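PDB 2IP2: phenazine-1-carboxylate N-methyltransferase from Pseudomonas aeruginosa, which transfers a methyl group from S-adenosyl-L-methionine to phenazine-1-carboxylate, giving 5-methylphenazine-1-carboxylate on the route to the blue virulence pigment pyocyanin. Local coordinates for residues Y133-L136 and D141-R144; S240-D245 and L252-N257. All blocks are in the same frame, centred on the assembly; numbering follows the deposited sequence. Where two conformers were deposited one is given.

Interaction 1 (Y133-L136 and D141-R144); sequences YSYL and DAGR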
loop_
_atom_site.group_PDB
_atom_site.type_symbol
_atom_site.label_atom_id
_atom_site.label_comp_id
_atom_site.label_asym_id
_atom_site.label_seq_id
_atom_site.Cartn_x
_atom_site.Cartn_y
_atom_site.Cartn_z
ATOM N N TYR A 133 6.311 18.978 13.794
ATOM C CA TYR A 133 7.244 20.110 13.643
ATOM C C TYR A 133 8.102 20.333 14.880
ATOM O O TYR A 133 9.251 20.739 14.735
ATOM C CB TYR A 133 6.559 21.419 13.217
ATOM C CG TYR A 133 6.069 21.298 11.803
ATOM C CD1 TYR A 133 6.980 21.119 10.755
ATOM C CD2 TYR A 133 4.683 21.287 11.514
ATOM C CE1 TYR A 133 6.536 20.957 9.426
ATOM C CE2 TYR A 133 4.227 21.126 10.203
ATOM C CZ TYR A 133 5.159 20.963 9.168
ATOM O OH TYR A 133 4.705 20.809 7.862
ATOM N N SER A 134 7.585 20.008 16.058
ATOM C CA SER A 134 8.452 20.048 17.275
ATOM C C SER A 134 9.580 19.036 17.156
ATOM O O SER A 134 10.742 19.373 17.460
ATOM C CB SER A 134 7.678 19.796 18.556
ATOM O OG SER A 134 6.711 20.800 18.721
ATOM N N TYR A 135 9.227 17.809 16.724
ATOM C CA TYR A 135 10.207 16.722 16.422
ATOM C C TYR A 135 11.288 17.125 15.428
ATOM O O TYR A 135 12.462 16.819 15.664
ATOM C CB TYR A 135 9.461 15.462 15.902
ATOM C CG TYR A 135 10.290 14.295 15.441
ATOM C CD1 TYR A 135 10.794 13.370 16.341
ATOM C CD2 TYR A 135 10.533 14.087 14.071
ATOM C CE1 TYR A 135 11.568 12.261 15.897
ATOM C CE2 TYR A 135 11.288 12.997 13.625
ATOM C CZ TYR A 135 11.816 12.116 14.541
ATOM O OH TYR A 135 12.555 11.040 14.101
ATOM N N LEU A 136 10.903 17.732 14.299
ATOM C CA LEU A 136 11.858 18.185 13.270
ATOM C C LEU A 136 12.823 19.267 13.787
ATOM O O LEU A 136 14.025 19.191 13.519
ATOM C CB LEU A 136 11.146 18.725 12.017
ATOM C CG LEU A 136 10.364 17.680 11.210
ATOM C CD1 LEU A 136 9.913 18.438 9.954
ATOM C CD2 LEU A 136 11.149 16.457 10.848
ATOM N N ASP A 141 18.889 15.725 12.725
ATOM C CA ASP A 141 19.033 14.706 11.669
ATOM C C ASP A 141 17.687 14.441 10.995
ATOM O O ASP A 141 17.654 14.258 9.794
ATOM C CB ASP A 141 19.658 13.431 12.217
ATOM C CG ASP A 141 20.937 13.050 11.476
ATOM O OD1 ASP A 141 20.887 12.857 10.240
ATOM O OD2 ASP A 141 21.999 12.964 12.134
ATOM N N ALA A 142 16.599 14.447 11.778
ATOM C CA ALA A 142 15.251 14.192 11.233
ATOM C C ALA A 142 14.851 15.384 10.362
ATOM O O ALA A 142 14.373 15.237 9.221
ATOM C CB ALA A 142 14.261 13.973 12.369
ATOM N N GLY A 143 15.118 16.570 10.882
ATOM C CA GLY A 143 14.904 17.790 10.115
ATOM C C GLY A 143 15.639 17.787 8.767
ATOM O O GLY A 143 15.038 18.087 7.734
ATOM N N ARG A 144 16.935 17.461 8.792
ATOM C CA ARG A 144 17.727 17.256 7.573
ATOM C C ARG A 144 17.095 16.251 6.598
ATOM O O ARG A 144 16.912 16.525 5.411
ATOM C CB ARG A 144 19.125 16.740 7.961
ATOM C CG ARG A 144 20.129 16.588 6.791
ATOM C CD ARG A 144 21.431 15.903 7.263
ATOM N NE ARG A 144 21.230 14.519 7.720
ATOM C CZ ARG A 144 21.008 13.481 6.911
ATOM N NH1 ARG A 144 20.965 13.656 5.603
ATOM N NH2 ARG A 144 20.858 12.257 7.414
#
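Within 133-136 and 141-144 the nearest alpha carbons are Leu136 CA and Gly143 CA, 4.4 Å apart. At this point the main chains themselves meet: Leu136 O lies 3.8 Å from Gly143 CA, an approach made with no side chain standing between the two backbones. One residue earlier, Ala142 turns its methyl group toward segment 133-136 and meets the phenol of Tyr135. The nearest approach is Tyr135 CE2 to Ala142 CB, 3.4 Å, while Tyr135 CZ and the hydroxyl oxygen OH each lie 3.8 Å from Ala142 CB. The methyl therefore sits obliquely by the outer part of the ring, on its CE2 side. Tyr135 gets there because CG is anti to its backbone N (chi1 175°), which carries the ring forward although its CB does not itself aim at the other helix. Leu136 contributes one branch: Leu136 CD2 lies 3.8 Å from Ala142 O and 4.3 Å from Ala142 CB, alongside the peptide. The arrangement is that of two consecutive helices, 132-138 and 140-150, joined by a single residue within the family's O-methyltransferase domain, and the contact is made between neighbours in the chain just either side of that junction. Around it, the Tyr135 hydroxyl is hydrogen-bonded to Glu105, and its ring meets Phe124 edge-to-face and Phe128 with the planes inclined at about 45°, so several neighbours fix the ring that receives Ala142. The side chain of Tyr135 also touches Arg145, and that of Leu136 touches Phe146, which extends the contact of both residues further along helix 140-150. In the one deposited conformer considered here, Arg144 NE and NH2 both reach Asp141 OD1 in a salt bridge within helix 140-150.

Interaction 2 (S240-D245 and L252-N257); sequences SRIIGD and LRLLGN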
loop_
_atom_site.group_PDB
_atom_site.type_symbol
_atom_site.label_atom_id
_atom_site.label_comp_id
_atom_site.label_asym_id
_atom_site.label_seq_id
_atom_site.Cartn_x
_atom_site.Cartn_y
_atom_site.Cartn_z
ATOM N N SER A 240 3.885 29.756 -1.521
ATOM C CA SER A 240 4.018 28.309 -1.734
ATOM C C SER A 240 3.800 27.640 -0.410
ATOM O O SER A 240 4.541 27.895 0.561
ATOM C CB SER A 240 5.408 27.969 -2.292
ATOM O OG SER A 240 5.667 26.560 -2.344
ATOM N N ARG A 241 2.775 26.801 -0.356
ATOM C CA ARG A 241 2.466 26.060 0.858
ATOM C C ARG A 241 2.426 26.982 2.078
ATOM O O ARG A 241 2.971 26.643 3.115
ATOM C CB ARG A 241 3.510 24.953 1.077
ATOM C CG ARG A 241 3.523 23.932 -0.011
ATOM C CD ARG A 241 4.143 22.607 0.470
ATOM N NE ARG A 241 5.512 22.392 -0.027
ATOM C CZ ARG A 241 5.809 22.004 -1.272
ATOM N NH1 ARG A 241 4.833 21.809 -2.161
ATOM N NH2 ARG A 241 7.083 21.813 -1.641
ATOM N N ILE A 242 1.815 28.155 1.925
ATOM C CA ILE A 242 1.767 29.123 3.001
ATOM C C ILE A 242 0.315 29.413 3.425
ATOM O O ILE A 242 0.028 29.503 4.591
ATOM C CB ILE A 242 2.633 30.394 2.694
ATOM C CG1 ILE A 242 3.165 31.024 3.992
ATOM C CG2 ILE A 242 1.878 31.390 1.830
ATOM C CD1 ILE A 242 4.356 30.272 4.686
ATOM N N ILE A 243 -0.586 29.546 2.478
ATOM C CA ILE A 243 -1.974 29.857 2.792
ATOM C C ILE A 243 -2.655 28.717 3.591
ATOM O O ILE A 243 -3.409 28.973 4.553
ATOM C CB ILE A 243 -2.734 30.217 1.489
ATOM C CG1 ILE A 243 -2.298 31.601 0.997
ATOM C CG2 ILE A 243 -4.261 30.141 1.654
ATOM C CD1 ILE A 243 -2.550 32.747 1.992
ATOM N N GLY A 244 -2.352 27.471 3.206
ATOM C CA GLY A 244 -2.952 26.271 3.832
ATOM C C GLY A 244 -2.935 26.299 5.349
ATOM O O GLY A 244 -3.819 25.750 6.023
ATOM N N ASP A 245 -1.932 26.965 5.903
ATOM C CA ASP A 245 -1.760 26.932 7.327
ATOM C C ASP A 245 -2.406 28.126 8.036
ATOM O O ASP A 245 -2.394 28.179 9.277
ATOM C CB ASP A 245 -0.267 26.869 7.671
ATOM C CG ASP A 245 -0.007 26.395 9.099
ATOM O OD1 ASP A 245 -0.949 25.895 9.762
ATOM O OD2 ASP A 245 1.149 26.522 9.556
ATOM N N LEU A 252 -6.105 37.159 4.962
ATOM C CA LEU A 252 -6.492 38.423 4.366
ATOM C C LEU A 252 -5.421 39.478 4.675
ATOM O O LEU A 252 -5.160 40.333 3.828
ATOM C CB LEU A 252 -7.919 38.861 4.810
ATOM C CG LEU A 252 -9.185 38.188 4.238
ATOM C CD1 LEU A 252 -10.397 38.884 4.854
ATOM C CD2 LEU A 252 -9.296 38.215 2.709
ATOM N N ARG A 253 -4.767 39.394 5.832
ATOM C CA ARG A 253 -3.643 40.313 6.087
ATOM C C ARG A 253 -2.517 40.087 5.063
ATOM O O ARG A 253 -2.014 41.036 4.485
ATOM C CB ARG A 253 -3.050 40.216 7.491
ATOM C CG ARG A 253 -3.973 40.596 8.686
ATOM C CD ARG A 253 -3.148 40.874 9.974
ATOM N NE ARG A 253 -2.219 41.993 9.780
ATOM C CZ ARG A 253 -2.541 43.285 9.924
ATOM N NH1 ARG A 253 -3.770 43.637 10.306
ATOM N NH2 ARG A 253 -1.622 44.221 9.707
ATOM N N LEU A 254 -2.176 38.826 4.802
ATOM C CA LEU A 254 -1.084 38.519 3.874
ATOM C C LEU A 254 -1.428 39.014 2.453
ATOM O O LEU A 254 -0.643 39.707 1.779
ATOM C CB LEU A 254 -0.826 36.985 3.871
ATOM C CG LEU A 254 0.200 36.554 2.846
ATOM C CD1 LEU A 254 1.577 37.067 3.270
ATOM C CD2 LEU A 254 0.175 35.012 2.786
ATOM N N LEU A 255 -2.611 38.667 2.003
ATOM C CA LEU A 255 -3.039 39.015 0.671
ATOM C C LEU A 255 -3.081 40.531 0.452
ATOM O O LEU A 255 -2.728 41.009 -0.632
ATOM C CB LEU A 255 -4.379 38.369 0.341
ATOM C CG LEU A 255 -4.325 36.837 0.179
ATOM C CD1 LEU A 255 -5.740 36.283 0.089
ATOM C CD2 LEU A 255 -3.502 36.467 -1.036
ATOM N N GLY A 256 -3.510 41.259 1.485
ATOM C CA GLY A 256 -3.524 42.745 1.459
ATOM C C GLY A 256 -2.125 43.328 1.430
ATOM O O GLY A 256 -1.833 44.292 0.676
ATOM N N ASN A 257 -1.248 42.738 2.249
ATOM C CA ASN A 257 0.202 43.042 2.203
ATOM C C ASN A 257 0.786 42.896 0.802
ATOM O O ASN A 257 1.449 43.816 0.286
ATOM C CB ASN A 257 0.978 42.225 3.244
ATOM C CG ASN A 257 0.728 42.701 4.669
ATOM O OD1 ASN A 257 0.188 43.807 4.893
ATOM N ND2 ASN A 257 1.060 41.855 5.635
#
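Leu254 carries one side of this contact with a single methyl, CD2, which meets two isoleucines in the loop that follows strand 236-240. The closer is Ile243: its CD1 lies 3.6 Å from Leu254 CD2, and the two side chains cross obliquely, meeting methyl to methyl. In one of its deposited conformers Ile242 crosses Leu254 at about a right angle, its CG2 methyl 4.1 Å from Leu254 CD2; this part of the contact is less certain. In Ile243, CG1 stands anti to the carbonyl carbon (chi1 -73°) and extends CD1 toward the helix; in Leu254, CG is anti to the backbone N (chi1 175°), and the side chain reaches across to the loop. The meeting is entirely apolar and made by side-chain ends, since the nearest alpha carbons, Ile243 CA and Leu254 CA, remain 8.8 Å apart. Arg241, predicted to bind S-adenosyl-L-methionine, directly precedes the two isoleucines. The loop leaves strand 236-240 of the Rossmann-like sheet and leads into helix 248-261, which folds back so that Leu254 reaches it; Met226 touches both Ile242 and Leu254, and Leu308 of helix 302-311 packs on Ile243.

In the fold
Interaction 1 closes before interaction 2 opens along the chain, and both belong to the O-methyltransferase domain. Their centres are 24 Å apart and their nearest atoms about 6 Å apart, without touching. Interaction 1 joins consecutive helices, 132-138 and 140-150, that precede the first strand of the mixed sheet, 170-174. Interaction 2 belongs to the sheet region itself, linking the loop after strand 236-240 to helix 248-261, which leads on to strand 267-272. The predicted cofactor residue Arg241 lies within interaction 2, and its side chain is about 12 Å from that of Leu136 in interaction 1, which places the helix pair in the neighbourhood of the predicted cofactor site.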